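Local coordinates for protein glutathione S-transferase (Cupriavidus metallidurans, PDB 4MK3) that binds glutathione sulfinic acid in pockets to which both chains of its dimer contribute and probably acts as a glutathione transferase, at residues Gly80-Asp84 / Ser85-Ala89. Sequence-based numbering, arbitrary orientation.
Sequences GAVFD and SRVIA. With GSF (L-gamma-glutamyl-3-sulfino-L-alanylglycine), chain E.
Val82 and Ile88 meet where strand 81-82 turns into helix 85-94, in the thioredoxin-like N-terminal domain of the glutathione transferase fold. On this closely packed face, Val82 CG1 lies 3.6 Å from Ile88 CG1 and also touches Val87 CG1. Val82 keeps chi1 at 178°, which swings CG1 opposite the backbone N and onto the first helical turn; branched, apolar side chains suit this buried corner, which Leu74 of strand 73-75 adjoins. Val87 CB packs 3.4 Å from Phe83 O, a buried carbonyl oxygen with no polar partner in the model.

The peptide bond before Asp84 is cis, and Asp84 is the N-cap. Asp84 O accepts from Ile88 N at 3.0 Å in a straight bond, while OD1 takes a weak capping bond from Arg86 N at 3.3 Å. An aspartate suits this place because its second oxygen, OD2, also accepts from the ligand's alpha-amine N1 at 2.9 Å.

The other side is looser between the two segments: the extended, partly exposed Arg86 leads away, its NE in a salt bridge with Asp120 OD2 and its NH1 in another with Asp84 OD1 of the second subunit, an exchange that is reciprocal. Replacing Asp84 by an alanine is likely to strip the ligand amine and the second subunit's Arg86 of their carboxylate partner, and Arg86 N of its weak capping bond.

Beyond the cap, the helix N-terminus receives the alpha-carboxylate of the ligand's gamma-glutamyl residue, whose charge it is likely to favour. Serine suits position 85 because its hydroxyl adds a second donor beside its own N-H: Ser85 N donates to O11 at 2.9 Å, and Ser85 OG to O12 at 2.7 Å.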
ATOM      1  N   GLY A  80     -18.599  -6.270  -8.348  1.00 30.40           N
ATOM      2  CA  GLY A  80     -17.369  -6.540  -7.625  1.00 29.34           C
ATOM      3  C   GLY A  80     -16.591  -5.265  -7.379  1.00 26.40           C
ATOM      4  O   GLY A  80     -16.414  -4.464  -8.294  1.00 30.38           O
ATOM      5  N   ALA A  81     -16.077  -5.084  -6.162  1.00 22.87           N
ATOM      6  CA  ALA A  81     -15.332  -3.878  -5.812  1.00 19.39           C
ATOM      7  C   ALA A  81     -13.838  -4.154  -5.746  1.00 20.12           C
ATOM      8  O   ALA A  81     -13.441  -5.167  -5.169  1.00 26.26           O
ATOM      9  CB  ALA A  81     -15.830  -3.319  -4.475  1.00 29.71           C
ATOM     10  N   VAL A  82     -13.050  -3.257  -6.326  1.00 17.30           N
ATOM     11  CA  VAL A  82     -11.592  -3.403  -6.420  1.00 16.53           C
ATOM     12  C   VAL A  82     -10.923  -2.210  -5.729  1.00 16.87           C
ATOM     13  O   VAL A  82     -11.243  -1.046  -5.996  1.00 17.07           O
ATOM     14  CB  VAL A  82     -11.115  -3.415  -7.911  1.00 18.55           C
ATOM     15  CG1 VAL A  82      -9.584  -3.519  -8.005  1.00 23.20           C
ATOM     16  CG2 VAL A  82     -11.781  -4.510  -8.708  1.00 24.83           C
ATOM     17  N   PHE A  83      -9.935  -2.507  -4.885  1.00 15.19           N
ATOM     18  CA  PHE A  83      -9.123  -1.502  -4.211  1.00 15.31           C
ATOM     19  C   PHE A  83      -7.833  -2.218  -3.804  1.00 13.46           C
ATOM     20  O   PHE A  83      -7.811  -3.449  -3.822  1.00 14.16           O
ATOM     21  CB  PHE A  83      -9.895  -0.943  -2.984  1.00 15.36           C
ATOM     22  CG  PHE A  83     -10.378  -2.006  -2.048  1.00 14.55           C
ATOM     23  CD1 PHE A  83      -9.594  -2.488  -1.025  1.00 15.46           C
ATOM     24  CD2 PHE A  83     -11.650  -2.556  -2.196  1.00 14.87           C
ATOM     25  CE1 PHE A  83     -10.022  -3.500  -0.183  1.00 17.58           C
ATOM     26  CE2 PHE A  83     -12.095  -3.541  -1.350  1.00 16.41           C
ATOM     27  CZ  PHE A  83     -11.283  -4.039  -0.341  1.00 17.61           C
ATOM     28  N   ASP A  84      -6.743  -1.516  -3.470  1.00 13.55           N
ATOM     29  CA  ASP A  84      -6.584  -0.059  -3.517  1.00 13.57           C
ATOM     30  C   ASP A  84      -6.043   0.400  -4.877  1.00 12.17           C
ATOM     31  O   ASP A  84      -6.168  -0.316  -5.870  1.00 12.84           O
ATOM     32  CB  ASP A  84      -5.668   0.356  -2.349  1.00 13.36           C
ATOM     33  CG  ASP A  84      -4.237  -0.140  -2.499  1.00 15.35           C
ATOM     34  OD1 ASP A  84      -3.946  -0.920  -3.411  1.00 14.55           O
ATOM     35  OD2 ASP A  84      -3.405   0.270  -1.672  1.00 16.69           O
ATOM     36  N   SER A  85      -5.438   1.593  -4.934  1.00 13.24           N
ATOM     37  CA  SER A  85      -4.983   2.138  -6.214  1.00 12.62           C
ATOM     38  C   SER A  85      -4.008   1.239  -6.938  1.00 13.08           C
ATOM     39  O   SER A  85      -4.017   1.189  -8.151  1.00 14.32           O
ATOM     40  CB  SER A  85      -4.384   3.537  -6.042  1.00 14.75           C
ATOM     41  OG  SER A  85      -3.105   3.504  -5.377  1.00 14.51           O
ATOM     42  N   ARG A  86      -3.153   0.542  -6.211  1.00 13.66           N
ATOM     43  CA  ARG A  86      -2.182  -0.337  -6.866  1.00 13.34           C
ATOM     44  C   ARG A  86      -2.849  -1.526  -7.515  1.00 14.47           C
ATOM     45  O   ARG A  86      -2.467  -1.954  -8.615  1.00 16.27           O
ATOM     46  CB  ARG A  86      -1.174  -0.868  -5.870  1.00 15.02           C
ATOM     47  CG  ARG A  86      -0.420   0.164  -5.184  1.00 16.44           C
ATOM     48  CD  ARG A  86       0.790  -0.518  -4.560  1.00 19.93           C
ATOM     49  NE  ARG A  86       1.350   0.291  -3.539  1.00 26.01           N
ATOM     50  CZ  ARG A  86       2.280  -0.138  -2.700  1.00 22.20           C
ATOM     51  NH1 ARG A  86       2.733  -1.385  -2.798  1.00 17.62           N
ATOM     52  NH2 ARG A  86       2.766   0.701  -1.789  1.00 24.74           N
ATOM     53  N   VAL A  87      -3.864  -2.064  -6.839  1.00 15.56           N
ATOM     54  CA  VAL A  87      -4.588  -3.206  -7.358  1.00 15.34           C
ATOM     55  C   VAL A  87      -5.411  -2.807  -8.583  1.00 14.57           C
ATOM     56  O   VAL A  87      -5.486  -3.531  -9.571  1.00 15.14           O
ATOM     57  CB  VAL A  87      -5.514  -3.787  -6.252  1.00 14.34           C
ATOM     58  CG1 VAL A  87      -6.323  -4.963  -6.776  1.00 14.57           C
ATOM     59  CG2 VAL A  87      -4.684  -4.220  -5.062  1.00 14.02           C
ATOM     60  N   ILE A  88      -6.020  -1.628  -8.524  1.00 14.87           N
ATOM     61  CA  ILE A  88      -6.787  -1.117  -9.648  1.00 16.18           C
ATOM     62  C   ILE A  88      -5.880  -0.839 -10.850  1.00 15.95           C
ATOM     63  O   ILE A  88      -6.204  -1.205 -11.982  1.00 17.49           O
ATOM     64  CB  ILE A  88      -7.530   0.162  -9.260  1.00 15.84           C
ATOM     65  CG1 ILE A  88      -8.538  -0.118  -8.129  1.00 16.14           C
ATOM     66  CG2 ILE A  88      -8.223   0.755 -10.487  1.00 19.59           C
ATOM     67  CD1 ILE A  88      -9.025   1.169  -7.458  1.00 18.08           C
ATOM     68  N   ALA A  89      -4.733  -0.221 -10.597  1.00 15.79           N
ATOM     69  CA  ALA A  89      -3.795   0.065 -11.690  1.00 16.35           C
ATOM     70  C   ALA A  89      -3.315  -1.205 -12.387  1.00 16.50           C
ATOM     71  O   ALA A  89      -3.290  -1.278 -13.616  1.00 19.09           O
ATOM     72  CB  ALA A  89      -2.615   0.885 -11.180  1.00 16.38           C
TER
HETATM   73  CB1 GSF E 304      -4.673   4.894  -0.133  1.00 16.61           C
HETATM   74  CG1 GSF E 304      -5.864   5.717  -0.606  1.00 16.22           C
HETATM   75  CD1 GSF E 304      -6.219   6.828   0.358  1.00 17.59           C
HETATM   76  OE1 GSF E 304      -5.734   6.941   1.466  1.00 20.10           O
HETATM   77  C1  GSF E 304      -4.456   3.584  -2.231  1.00 16.47           C
HETATM   78  O11 GSF E 304      -5.439   3.781  -2.989  1.00 15.91           O
HETATM   79  O12 GSF E 304      -3.306   3.473  -2.732  1.00 15.70           O
HETATM   80  N1  GSF E 304      -3.611   2.693  -0.131  1.00 16.24           N
HETATM   81  CA1 GSF E 304      -4.667   3.495  -0.743  1.00 15.16           C
HETATM   82  N2  GSF E 304      -7.139   7.760  -0.100  1.00 18.43           N
HETATM   83  CA2 GSF E 304      -7.585   8.815   0.746  1.00 17.64           C
HETATM   84  CB2 GSF E 304      -8.079   9.956  -0.081  1.00 18.46           C
HETATM   85  SG2 GSF E 304      -6.803  10.932  -0.794  1.00 26.42           S
HETATM   86  O1S GSF E 304      -7.398  12.252  -1.064  1.00 36.97           O
HETATM   87  O2S GSF E 304      -6.316  10.257  -2.033  1.00 28.97           O
HETATM   88  C2  GSF E 304      -8.827   8.399   1.503  1.00 18.79           C
HETATM   89  O2  GSF E 304      -9.764   7.860   0.919  1.00 18.03           O
HETATM   90  N3  GSF E 304      -8.869   8.665   2.867  1.00 19.30           N
HETATM   91  CA3 GSF E 304     -10.050   8.343   3.615  1.00 18.38           C
HETATM   92  C3  GSF E 304      -9.725   7.687   4.962  1.00 20.89           C
HETATM   93  O31 GSF E 304     -10.664   7.561   5.805  1.00 22.42           O
HETATM   94  O32 GSF E 304      -8.573   7.287   5.232  1.00 24.58           O